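Local coordinates for uncharacterized ParM protein (Staphylococcus aureus, PDB 3JS6) that assembles into actin-like filaments that probably drive segregation of the staphylococcal plasmid pSK41, at residues A[187-192]-A[196-201]; A[295-300]-A[320-325]; A[140-145]-A[149-154]; A[62-67]-A[96-101]. All coordinates share one frame; numbering follows the deposited sequence.

Contact 1 of 4, residues A[187-192]-A[196-201]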
loop_
_atom_site.group_PDB
_atom_site.type_symbol
_atom_site.label_atom_id
_atom_site.label_comp_id
_atom_site.label_asym_id
_atom_site.label_seq_id
_atom_site.Cartn_x
_atom_site.Cartn_y
_atom_site.Cartn_z
ATOM N N SER A 187 -13.461 -10.508 7.223
ATOM C CA SER A 187 -12.549 -9.725 8.019
ATOM C C SER A 187 -11.217 -9.700 7.322
ATOM O O SER A 187 -10.832 -10.646 6.630
ATOM C CB SER A 187 -12.401 -10.309 9.427
ATOM O OG SER A 187 -13.607 -10.177 10.165
ATOM N N VAL A 188 -10.548 -8.577 7.454
ATOM C CA VAL A 188 -9.224 -8.420 6.883
ATOM C C VAL A 188 -8.304 -8.382 8.092
ATOM O O VAL A 188 -8.441 -7.490 8.933
ATOM C CB VAL A 188 -9.076 -7.099 6.123
ATOM C CG1 VAL A 188 -7.608 -6.952 5.617
ATOM C CG2 VAL A 188 -10.060 -7.062 4.960
ATOM N N LEU A 189 -7.407 -9.365 8.172
ATOM C CA LEU A 189 -6.436 -9.517 9.258
ATOM C C LEU A 189 -5.070 -9.097 8.703
ATOM O O LEU A 189 -4.397 -9.859 7.998
ATOM C CB LEU A 189 -6.429 -10.995 9.725
ATOM C CG LEU A 189 -5.284 -11.436 10.649
ATOM C CD1 LEU A 189 -5.286 -10.569 11.899
ATOM C CD2 LEU A 189 -5.429 -12.919 11.016
ATOM N N ASP A 190 -4.663 -7.872 9.029
ATOM C CA ASP A 190 -3.433 -7.278 8.509
ATOM C C ASP A 190 -2.241 -7.265 9.500
ATOM O O ASP A 190 -2.219 -6.469 10.435
ATOM C CB ASP A 190 -3.800 -5.847 8.067
ATOM C CG ASP A 190 -2.674 -5.116 7.379
ATOM O OD1 ASP A 190 -2.985 -4.068 6.780
ATOM O OD2 ASP A 190 -1.500 -5.551 7.430
ATOM N N PHE A 191 -1.264 -8.143 9.278
ATOM C CA PHE A 191 -0.070 -8.219 10.126
ATOM C C PHE A 191 0.946 -7.185 9.652
ATOM O O PHE A 191 1.712 -7.434 8.722
ATOM C CB PHE A 191 0.557 -9.621 10.066
ATOM C CG PHE A 191 -0.263 -10.677 10.739
ATOM C CD1 PHE A 191 -1.068 -11.535 9.990
ATOM C CD2 PHE A 191 -0.246 -10.806 12.125
ATOM C CE1 PHE A 191 -1.838 -12.501 10.604
ATOM C CE2 PHE A 191 -1.021 -11.779 12.768
ATOM C CZ PHE A 191 -1.817 -12.628 12.011
ATOM N N GLY A 192 0.927 -6.011 10.275
ATOM C CA GLY A 192 1.845 -4.955 9.884
ATOM C C GLY A 192 3.129 -4.999 10.692
ATOM O O GLY A 192 3.283 -5.851 11.561
ATOM N N THR A 196 -1.238 -4.951 14.302
ATOM C CA THR A 196 -1.984 -6.025 13.649
ATOM C C THR A 196 -3.413 -5.505 13.622
ATOM O O THR A 196 -4.050 -5.342 14.657
ATOM C CB THR A 196 -1.902 -7.331 14.441
ATOM O OG1 THR A 196 -0.540 -7.764 14.482
ATOM C CG2 THR A 196 -2.759 -8.414 13.786
ATOM N N ILE A 197 -3.902 -5.220 12.422
ATOM C CA ILE A 197 -5.220 -4.632 12.241
ATOM C C ILE A 197 -6.317 -5.571 11.748
ATOM O O ILE A 197 -6.116 -6.307 10.788
ATOM C CB ILE A 197 -5.134 -3.474 11.205
ATOM C CG1 ILE A 197 -3.864 -2.654 11.429
ATOM C CG2 ILE A 197 -6.370 -2.600 11.281
ATOM C CD1 ILE A 197 -3.806 -1.972 12.748
ATOM N N ILE A 198 -7.482 -5.524 12.388
ATOM C CA ILE A 198 -8.615 -6.332 11.949
ATOM C C ILE A 198 -9.739 -5.381 11.574
ATOM O O ILE A 198 -10.126 -4.521 12.375
ATOM C CB ILE A 198 -9.128 -7.280 13.043
ATOM C CG1 ILE A 198 -8.133 -8.426 13.281
ATOM C CG2 ILE A 198 -10.484 -7.867 12.623
ATOM C CD1 ILE A 198 -6.751 -8.007 13.787
ATOM N N ASP A 199 -10.241 -5.521 10.345
ATOM C CA ASP A 199 -11.335 -4.712 9.836
ATOM C C ASP A 199 -12.398 -5.685 9.381
ATOM O O ASP A 199 -12.146 -6.549 8.533
ATOM C CB ASP A 199 -10.876 -3.849 8.650
ATOM C CG ASP A 199 -10.110 -2.626 9.100
ATOM O OD1 ASP A 199 -10.732 -1.700 9.644
ATOM O OD2 ASP A 199 -8.877 -2.600 8.940
ATOM N N THR A 200 -13.587 -5.532 9.938
ATOM C CA THR A 200 -14.696 -6.422 9.627
ATOM C C THR A 200 -15.769 -5.752 8.786
ATOM O O THR A 200 -16.131 -4.600 9.008
ATOM C CB THR A 200 -15.270 -6.978 10.932
ATOM O OG1 THR A 200 -14.274 -7.819 11.539
ATOM C CG2 THR A 200 -16.523 -7.782 10.694
ATOM N N TYR A 201 -16.250 -6.490 7.799
ATOM C CA TYR A 201 -17.255 -6.010 6.869
ATOM C C TYR A 201 -18.454 -6.937 6.857
ATOM O O TYR A 201 -18.308 -8.153 6.895
ATOM C CB TYR A 201 -16.650 -5.939 5.451
ATOM C CG TYR A 201 -15.729 -4.762 5.224
ATOM C CD1 TYR A 201 -14.474 -4.684 5.833
ATOM C CD2 TYR A 201 -16.146 -3.689 4.442
ATOM C CE1 TYR A 201 -13.659 -3.550 5.665
ATOM C CE2 TYR A 201 -15.354 -2.566 4.269
ATOM C CZ TYR A 201 -14.115 -2.495 4.885
ATOM O OH TYR A 201 -13.366 -1.344 4.728
HETATM O O HOH W 1 -7.215 -4.690 8.161
HETATM O O HOH W 2 1.965 -8.157 12.540
#
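Val188 and Asp199 face each other as a hydrogen-bonded pair of an antiparallel ladder, and Asp190 with Ile197 form the next such pair. The strand axes run 4.6 Å apart at 171°, almost exactly antiparallel. Each of these pairs exchanges two backbone bonds; the straightest, Asp190 N to Ile197 O, is 2.8 Å long. CA-H groups of the intervening non-hydrogen-bonded pairs approach the same carbonyls from beside the N-H bonds, as where Ile198 CA lies 3.2 Å from Val188 O.

One face carries Ser187, Leu189, Phe191, Thr196, Ile198 and Thr200. Leu189 and Ile198 lie alongside, both pointing the same way, with CD1 3.5 Å from CD1; helix 263-284 packs over this apolar pair. Thr196 turns its methyl inward, CG2 lying 3.8 Å from Phe191 CD2 and also touching Leu189 CD1.

The hairpin and its Asp-Phe-Gly turn entry recall the second phosphate loop of the actin superfamily, where nucleotide phosphates are bound; here the protein is nucleotide-free.

Beta-branched valine, isoleucine and threonine suit these extended strands, and the hydroxyls on the Ser187 face have defined partners. Ser187 OG donates to Thr200 OG1 at 2.8 Å, and Thr200 OG1 bonds in turn to Glu210 O on the next strand. With OG1 anti to its carbonyl carbon (chi1 -63°), Thr196 leaves CG2 for the apolar cluster while OG1 bonds to Lys216 O. A water bridges that same OG1 to Gly192 O. On the other face, Asp199 OD1 forms a salt bridge with Arg206, while a water lies 2.8 Å from OD2 and within bonding distance of Val188 O, with more acceptors about it than it can donate to at once.

Contact 2 of 4, residues A[295-300]-A[320-325]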
loop_
_atom_site.group_PDB
_atom_site.type_symbol
_atom_site.label_atom_id
_atom_site.label_comp_id
_atom_site.label_asym_id
_atom_site.label_seq_id
_atom_site.Cartn_x
_atom_site.Cartn_y
_atom_site.Cartn_z
ATOM N N ILE A 295 -9.257 -12.612 5.367
ATOM C CA ILE A 295 -8.161 -12.445 4.430
ATOM C C ILE A 295 -6.963 -12.059 5.285
ATOM O O ILE A 295 -7.033 -11.119 6.095
ATOM C CB ILE A 295 -8.488 -11.315 3.407
ATOM C CG1 ILE A 295 -9.557 -11.786 2.411
ATOM C CG2 ILE A 295 -7.284 -10.966 2.593
ATOM C CD1 ILE A 295 -10.941 -11.645 2.852
ATOM N N VAL A 296 -5.876 -12.802 5.128
ATOM C CA VAL A 296 -4.664 -12.556 5.905
ATOM C C VAL A 296 -3.763 -11.764 5.007
ATOM O O VAL A 296 -3.399 -12.240 3.940
ATOM C CB VAL A 296 -4.000 -13.889 6.272
ATOM C CG1 VAL A 296 -2.796 -13.664 7.175
ATOM C CG2 VAL A 296 -5.041 -14.782 6.943
ATOM N N THR A 297 -3.400 -10.554 5.424
ATOM C CA THR A 297 -2.554 -9.700 4.588
ATOM C C THR A 297 -1.449 -9.014 5.427
ATOM O O THR A 297 -1.303 -9.300 6.616
ATOM C CB THR A 297 -3.447 -8.652 3.855
ATOM O OG1 THR A 297 -2.707 -8.029 2.810
ATOM C CG2 THR A 297 -3.961 -7.588 4.824
ATOM N N GLY A 298 -0.666 -8.137 4.810
ATOM C CA GLY A 298 0.401 -7.470 5.553
ATOM C C GLY A 298 1.732 -8.188 5.417
ATOM O O GLY A 298 1.782 -9.340 4.988
ATOM N N GLY A 299 2.819 -7.510 5.785
ATOM C CA GLY A 299 4.134 -8.121 5.682
ATOM C C GLY A 299 4.239 -9.417 6.464
ATOM O O GLY A 299 5.049 -10.293 6.149
ATOM N N GLY A 300 3.417 -9.554 7.489
ATOM C CA GLY A 300 3.464 -10.764 8.283
ATOM C C GLY A 300 2.613 -11.914 7.775
ATOM O O GLY A 300 2.709 -13.022 8.293
ATOM N N ASP A 320 -1.494 -13.915 -3.402
ATOM C CA ASP A 320 -0.051 -13.875 -3.699
ATOM C C ASP A 320 0.356 -12.400 -3.733
ATOM O O ASP A 320 -0.471 -11.545 -4.015
ATOM C CB ASP A 320 0.267 -14.495 -5.063
ATOM C CG ASP A 320 0.397 -16.010 -5.010
ATOM O OD1 ASP A 320 1.187 -16.519 -4.182
ATOM O OD2 ASP A 320 -0.285 -16.689 -5.809
ATOM N N ASP A 321 1.628 -12.112 -3.469
ATOM C CA ASP A 321 2.130 -10.740 -3.445
ATOM C C ASP A 321 1.198 -9.835 -2.663
ATOM O O ASP A 321 0.657 -8.873 -3.215
ATOM C CB ASP A 321 2.295 -10.185 -4.856
ATOM C CG ASP A 321 3.695 -10.389 -5.403
ATOM O OD1 ASP A 321 4.074 -11.556 -5.644
ATOM O OD2 ASP A 321 4.420 -9.379 -5.588
ATOM N N SER A 322 1.013 -10.153 -1.384
ATOM C CA SER A 322 0.149 -9.379 -0.498
ATOM C C SER A 322 0.462 -7.876 -0.537
ATOM O O SER A 322 -0.414 -7.053 -0.283
ATOM C CB SER A 322 0.276 -9.880 0.948
ATOM O OG SER A 322 -0.197 -11.206 1.094
ATOM N N GLN A 323 1.697 -7.511 -0.855
ATOM C CA GLN A 323 2.048 -6.095 -0.903
ATOM C C GLN A 323 1.223 -5.356 -1.961
ATOM O O GLN A 323 0.902 -4.181 -1.793
ATOM C CB GLN A 323 3.548 -5.920 -1.191
ATOM C CG GLN A 323 4.006 -6.636 -2.458
ATOM C CD GLN A 323 5.521 -6.774 -2.576
ATOM O OE1 GLN A 323 6.019 -7.499 -3.449
ATOM N NE2 GLN A 323 6.258 -6.078 -1.708
ATOM N N PHE A 324 0.871 -6.042 -3.042
ATOM C CA PHE A 324 0.078 -5.412 -4.098
ATOM C C PHE A 324 -1.457 -5.626 -4.038
ATOM O O PHE A 324 -2.199 -5.170 -4.929
ATOM C CB PHE A 324 0.636 -5.850 -5.450
ATOM C CG PHE A 324 2.023 -5.305 -5.731
ATOM C CD1 PHE A 324 3.152 -6.119 -5.616
ATOM C CD2 PHE A 324 2.192 -3.969 -6.068
ATOM C CE1 PHE A 324 4.446 -5.599 -5.835
ATOM C CE2 PHE A 324 3.480 -3.432 -6.289
ATOM C CZ PHE A 324 4.606 -4.253 -6.171
ATOM N N SER A 325 -1.931 -6.305 -2.999
ATOM C CA SER A 325 -3.367 -6.571 -2.848
ATOM C C SER A 325 -4.238 -5.327 -2.916
ATOM O O SER A 325 -5.240 -5.319 -3.631
ATOM C CB SER A 325 -3.667 -7.295 -1.526
ATOM O OG SER A 325 -3.582 -8.699 -1.679
HETATM O O HOH W 3 -2.863 -11.912 1.296
HETATM O O HOH W 4 -3.774 -9.501 0.764
HETATM O O HOH W 5 0.033 -6.257 2.586
#
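Thr297 and Ser322 meet in a small, water-mediated contact between the end of strand 293-297 and the loop leading into helix 325-342. The nearest direct approach is loose, Thr297 OG1 standing 4.0 Å from both CB and O of Ser322, and three waters fill in the connections. The first donates to Val296 O at 2.7 Å and bonds to Ser322 OG at 2.8 Å. A second joins Thr297 OG1 to Ser325 OG, to which it donates over 2.6 Å. The third donates to Ser322 O and has a longer link to Thr297 OG1.

In Thr297, OG1 is anti to the backbone N (chi1 -166°), which turns it to the loop and its two waters, while CG2 is left for strand 185-191. Small serines suit the other side: Ser322 OG also bonds to Lys318 NZ, and Ser325 OG to Asp169. Three glycines follow Thr297, and at Gly298 (phi 94°) a CB would press on the preceding carbonyl. This Thr-Gly-Gly-Gly sequence resembles the adenosine motif of actin-like ATPases.

With hydroxyls, carbonyls and water as the go-betweens, the two segments are joined by a hydrated polar seam rather than by interlocked side chains.

Contact 3 of 4, residues A[140-145]-A[149-154]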
loop_
_atom_site.group_PDB
_atom_site.type_symbol
_atom_site.label_atom_id
_atom_site.label_comp_id
_atom_site.label_asym_id
_atom_site.label_seq_id
_atom_site.Cartn_x
_atom_site.Cartn_y
_atom_site.Cartn_z
ATOM N N SER A 140 -4.411 18.285 -13.640
ATOM C CA SER A 140 -3.499 18.027 -14.733
ATOM C C SER A 140 -2.127 18.466 -14.302
ATOM O O SER A 140 -2.001 19.306 -13.423
ATOM C CB SER A 140 -3.901 18.835 -15.976
ATOM O OG SER A 140 -4.973 18.203 -16.648
ATOM N N ARG A 141 -1.095 17.884 -14.911
ATOM C CA ARG A 141 0.247 18.330 -14.571
ATOM C C ARG A 141 1.277 17.866 -15.573
ATOM O O ARG A 141 1.099 16.855 -16.231
ATOM C CB ARG A 141 0.636 17.844 -13.181
ATOM C CG ARG A 141 0.753 16.338 -13.003
ATOM C CD ARG A 141 -0.553 15.795 -12.428
ATOM N NE ARG A 141 -0.498 15.826 -10.960
ATOM C CZ ARG A 141 -1.322 15.183 -10.124
ATOM N NH1 ARG A 141 -2.300 14.424 -10.614
ATOM N NH2 ARG A 141 -1.166 15.305 -8.803
ATOM N N LEU A 142 2.348 18.623 -15.698
ATOM C CA LEU A 142 3.435 18.274 -16.585
ATOM C C LEU A 142 4.536 17.679 -15.703
ATOM O O LEU A 142 5.009 18.313 -14.748
ATOM C CB LEU A 142 3.993 19.514 -17.285
ATOM C CG LEU A 142 5.245 19.176 -18.116
ATOM C CD1 LEU A 142 4.818 18.326 -19.298
ATOM C CD2 LEU A 142 5.949 20.444 -18.606
ATOM N N ILE A 143 4.941 16.460 -16.004
ATOM C CA ILE A 143 6.005 15.857 -15.218
ATOM C C ILE A 143 7.051 15.338 -16.188
ATOM O O ILE A 143 6.736 14.674 -17.174
ATOM C CB ILE A 143 5.497 14.682 -14.347
ATOM C CG1 ILE A 143 4.470 15.190 -13.337
ATOM C CG2 ILE A 143 6.684 14.004 -13.628
ATOM C CD1 ILE A 143 3.877 14.082 -12.522
ATOM N N GLU A 144 8.303 15.651 -15.897
ATOM C CA GLU A 144 9.408 15.203 -16.723
ATOM C C GLU A 144 10.121 14.145 -15.876
ATOM O O GLU A 144 10.622 14.458 -14.783
ATOM C CB GLU A 144 10.342 16.387 -16.997
ATOM C CG GLU A 144 11.298 16.190 -18.143
ATOM C CD GLU A 144 12.421 17.200 -18.123
ATOM O OE1 GLU A 144 13.489 16.907 -17.533
ATOM O OE2 GLU A 144 12.230 18.292 -18.686
ATOM N N ILE A 145 10.156 12.907 -16.371
ATOM C CA ILE A 145 10.800 11.810 -15.649
ATOM C C ILE A 145 12.066 11.469 -16.414
ATOM O O ILE A 145 11.998 11.116 -17.601
ATOM C CB ILE A 145 9.904 10.542 -15.572
ATOM C CG1 ILE A 145 8.543 10.889 -14.972
ATOM C CG2 ILE A 145 10.580 9.489 -14.662
ATOM C CD1 ILE A 145 7.474 11.277 -15.995
ATOM N N ALA A 149 9.220 14.325 -20.955
ATOM C CA ALA A 149 8.008 15.058 -20.594
ATOM C C ALA A 149 6.716 14.283 -20.825
ATOM O O ALA A 149 6.490 13.743 -21.907
ATOM C CB ALA A 149 7.944 16.395 -21.377
ATOM N N LYS A 150 5.883 14.216 -19.796
ATOM C CA LYS A 150 4.580 13.557 -19.904
ATOM C C LYS A 150 3.575 14.577 -19.438
ATOM O O LYS A 150 3.778 15.216 -18.396
ATOM C CB LYS A 150 4.470 12.330 -18.987
ATOM C CG LYS A 150 5.320 11.134 -19.403
ATOM C CD LYS A 150 4.959 10.636 -20.785
ATOM C CE LYS A 150 5.831 9.452 -21.165
ATOM N NZ LYS A 150 5.549 8.948 -22.535
ATOM N N THR A 151 2.510 14.739 -20.216
ATOM C CA THR A 151 1.422 15.633 -19.876
ATOM C C THR A 151 0.393 14.699 -19.273
ATOM O O THR A 151 -0.077 13.783 -19.949
ATOM C CB THR A 151 0.804 16.281 -21.133
ATOM O OG1 THR A 151 1.761 17.153 -21.739
ATOM C CG2 THR A 151 -0.445 17.062 -20.771
ATOM N N ILE A 152 0.026 14.928 -18.017
ATOM C CA ILE A 152 -0.920 14.039 -17.356
ATOM C C ILE A 152 -2.248 14.689 -17.024
ATOM O O ILE A 152 -2.303 15.641 -16.237
ATOM C CB ILE A 152 -0.314 13.487 -16.046
ATOM C CG1 ILE A 152 0.928 12.655 -16.384
ATOM C CG2 ILE A 152 -1.352 12.656 -15.284
ATOM C CD1 ILE A 152 2.125 12.969 -15.535
ATOM N N ASN A 153 -3.318 14.177 -17.601
ATOM C CA ASN A 153 -4.664 14.675 -17.332
ATOM C C ASN A 153 -5.435 13.653 -16.503
ATOM O O ASN A 153 -5.435 12.469 -16.827
ATOM C CB ASN A 153 -5.382 15.012 -18.640
ATOM C CG ASN A 153 -4.660 16.074 -19.445
ATOM O OD1 ASN A 153 -4.288 15.849 -20.597
ATOM N ND2 ASN A 153 -4.477 17.246 -18.846
ATOM N N VAL A 154 -6.084 14.086 -15.443
ATOM C CA VAL A 154 -6.842 13.162 -14.615
ATOM C C VAL A 154 -8.327 13.339 -14.929
ATOM O O VAL A 154 -8.897 14.416 -14.721
ATOM C CB VAL A 154 -6.582 13.412 -13.122
ATOM C CG1 VAL A 154 -7.444 12.479 -12.285
ATOM C CG2 VAL A 154 -5.088 13.143 -12.808
HETATM O O HOH W 6 -6.787 16.880 -15.579
#
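Ser140 enters the ladder with its CA 3.1 Å from Ile152 O. Its OG is placed so close to Asn153 ND2 that the length of this hydrogen bond is doubtful.

Arg141 pairs with Ile152 through two backbone bonds, of which Ile152 N to Arg141 O, 2.8 Å, is the straighter. Its side chain starts between the backbone N and carbonyl carbon (chi1 65°) and bends twice, which brings the guanidinium back across Val154. There Val154 CG2 touches the edge of the group, in its plane, 3.8 Å from NH1. The long arginine thereby spans a buried face and ends in a salt bridge with Glu97 of helix 90-104.

Leu142 points to the other face, yet its CD1 folds back to 3.4 Å from Lys150 O and also meets the Ala149 methyl.

Ile143 and Lys150 make the second doubly bonded pair, with Ile143 N to Lys150 O at 2.9 Å, nearly straight on to the carbonyl. On the buried face Ile143 CD1 packs 3.7 Å from Ile152 CD1; branched aliphatic chains fill this layer beneath the helix.

Glu144 lays its CG over the Ala149 backbone on the more open face, where a small alanine suits the close approach of the two backbones at this pair. Ile145 CD1 reaches 4.0 Å to Lys150 CG, crossing it at about a right angle, while Lys150 NZ goes on to bond to Val107 O and Glu109 O.

The strands are inclined at 153°, a twisted beta hairpin with strands 52-56 and 111-120 on its flanks, within the sheet of the actin-like N-terminal domain.

Contact 4 of 4, residues A[62-67]-A[96-101]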
loop_
_atom_site.group_PDB
_atom_site.type_symbol
_atom_site.label_atom_id
_atom_site.label_comp_id
_atom_site.label_asym_id
_atom_site.label_seq_id
_atom_site.Cartn_x
_atom_site.Cartn_y
_atom_site.Cartn_z
ATOM N N GLU A 62 13.905 22.568 -8.747
ATOM C CA GLU A 62 13.742 21.433 -7.858
ATOM C C GLU A 62 13.664 20.120 -8.600
ATOM O O GLU A 62 12.627 19.762 -9.157
ATOM C CB GLU A 62 12.484 21.578 -7.005
ATOM C CG GLU A 62 12.334 20.450 -5.991
ATOM C CD GLU A 62 11.191 20.665 -5.028
ATOM O OE1 GLU A 62 11.457 20.943 -3.833
ATOM O OE2 GLU A 62 10.028 20.560 -5.461
ATOM N N VAL A 63 14.760 19.388 -8.599
ATOM C CA VAL A 63 14.764 18.095 -9.271
ATOM C C VAL A 63 14.553 17.075 -8.162
ATOM O O VAL A 63 15.459 16.820 -7.371
ATOM C CB VAL A 63 16.099 17.862 -9.988
ATOM C CG1 VAL A 63 16.077 16.531 -10.722
ATOM C CG2 VAL A 63 16.350 18.996 -10.963
ATOM N N LEU A 64 13.343 16.524 -8.081
ATOM C CA LEU A 64 13.017 15.550 -7.039
ATOM C C LEU A 64 13.653 14.183 -7.348
ATOM O O LEU A 64 13.809 13.828 -8.508
ATOM C CB LEU A 64 11.493 15.414 -6.925
ATOM C CG LEU A 64 10.692 16.638 -6.428
ATOM C CD1 LEU A 64 9.174 16.374 -6.575
ATOM C CD2 LEU A 64 11.026 16.890 -4.974
ATOM N N LEU A 65 13.998 13.429 -6.306
ATOM C CA LEU A 65 14.612 12.103 -6.455
ATOM C C LEU A 65 13.728 11.076 -5.769
ATOM O O LEU A 65 13.388 11.220 -4.581
ATOM C CB LEU A 65 16.010 12.097 -5.821
ATOM C CG LEU A 65 16.994 12.963 -6.604
ATOM C CD1 LEU A 65 18.307 13.100 -5.831
ATOM C CD2 LEU A 65 17.217 12.302 -7.992
ATOM N N PHE A 66 13.377 10.028 -6.503
ATOM C CA PHE A 66 12.484 8.995 -5.980
ATOM C C PHE A 66 12.811 7.644 -6.597
ATOM O O PHE A 66 12.984 7.535 -7.813
ATOM C CB PHE A 66 11.039 9.393 -6.315
ATOM C CG PHE A 66 9.990 8.457 -5.782
ATOM C CD1 PHE A 66 9.896 8.181 -4.425
ATOM C CD2 PHE A 66 9.075 7.864 -6.649
ATOM C CE1 PHE A 66 8.897 7.319 -3.937
ATOM C CE2 PHE A 66 8.080 7.011 -6.171
ATOM C CZ PHE A 66 7.996 6.742 -4.807
ATOM N N GLY A 67 12.888 6.617 -5.756
ATOM C CA GLY A 67 13.204 5.279 -6.240
ATOM C C GLY A 67 13.850 4.413 -5.168
ATOM O O GLY A 67 14.302 4.905 -4.122
ATOM N N VAL A 96 3.384 12.161 -4.002
ATOM C CA VAL A 96 2.247 11.874 -4.885
ATOM C C VAL A 96 2.606 12.200 -6.346
ATOM O O VAL A 96 2.361 11.386 -7.248
ATOM C CB VAL A 96 0.993 12.669 -4.444
ATOM C CG1 VAL A 96 -0.124 12.528 -5.499
ATOM C CG2 VAL A 96 0.495 12.139 -3.108
ATOM N N GLU A 97 3.189 13.376 -6.591
ATOM C CA GLU A 97 3.581 13.734 -7.961
ATOM C C GLU A 97 4.604 12.743 -8.568
ATOM O O GLU A 97 4.469 12.358 -9.732
ATOM C CB GLU A 97 4.180 15.151 -8.034
ATOM C CG GLU A 97 3.225 16.278 -7.650
ATOM C CD GLU A 97 1.973 16.280 -8.487
ATOM O OE1 GLU A 97 2.102 16.229 -9.722
ATOM O OE2 GLU A 97 0.867 16.324 -7.909
ATOM N N CYS A 98 5.640 12.357 -7.814
ATOM C CA CYS A 98 6.633 11.396 -8.344
ATOM C C CYS A 98 6.033 10.006 -8.622
ATOM O O CYS A 98 6.446 9.320 -9.559
ATOM C CB CYS A 98 7.816 11.246 -7.374
ATOM S SG CYS A 98 8.727 12.796 -7.181
ATOM N N SER A 99 5.089 9.594 -7.784
ATOM C CA SER A 99 4.426 8.297 -7.915
ATOM C C SER A 99 3.557 8.335 -9.176
ATOM O O SER A 99 3.547 7.408 -9.989
ATOM C CB SER A 99 3.564 8.026 -6.674
ATOM O OG SER A 99 4.385 7.881 -5.524
ATOM N N ILE A 100 2.833 9.424 -9.348
ATOM C CA ILE A 100 2.018 9.555 -10.545
ATOM C C ILE A 100 2.964 9.585 -11.747
ATOM O O ILE A 100 2.729 8.923 -12.761
ATOM C CB ILE A 100 1.160 10.836 -10.481
ATOM C CG1 ILE A 100 -0.006 10.596 -9.503
ATOM C CG2 ILE A 100 0.691 11.221 -11.890
ATOM C CD1 ILE A 100 -0.875 11.815 -9.223
ATOM N N GLY A 101 4.062 10.329 -11.621
ATOM C CA GLY A 101 5.017 10.413 -12.711
ATOM C C GLY A 101 5.624 9.077 -13.122
ATOM O O GLY A 101 5.808 8.814 -14.319
#
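Strand-on-helix packing in the actin-like N-terminal domain brings Leu64 and Phe66 of strand 64-66 against Cys98 and Ser99 of helix 90-104. The short axes approach to 9.3 Å and are inclined at 63°, so the strand passes slantwise over the helix. Leu64 and Phe66, two residues apart, send their CB atoms to the same side, and Cys98 fits between them. Its SG, anti to the carbonyl carbon, lies 3.7 Å from Leu64 CD1, and its CB is 3.7 Å from Phe66 CD2. A compact, weakly polar cysteine suits a position flanked by two larger side chains.

Phe66 extends its ring across the helix, CG being anti to the backbone N (chi1 -177°). The far end of the ring comes to Ser99, with CE2 3.9 Å from OG. That hydroxyl bonds to Leu95 O one turn earlier, so a polar atom can sit beside an aromatic ring with its hydrogen-bonding need met inside the helix.

Around this core Phe54 of strand 52-56 touches both Phe66 and Cys98, and Leu95 and Leu102 of the same helix as Cys98 also touch Phe66. Val96 and Ile100, and Ser99 as well, also touch strand 4-11, so the helix lies between that strand and strand 64-66.

How the contacts relate
From the N terminus the contacts come in the order 4, 3, 1, 2, each closing before the next opens, so none nest or cross. Contact 4 closes a 28-residue loop, contacts 3 and 1 close tight hairpins, and contact 2 spans 19 residues that include helix 301-311. Contacts 3 and 4 share the N-terminal sheet and its covering helix 90-104, touching where Ile143 and Ile145 reach the backbone of that helix. Contacts 1 and 2 meet through neighbouring parallel strands of the second sheet, with Asp190 beside Gly298. Between the two groups, contacts 2 and 4 stay about 11 Å apart at their nearest atoms.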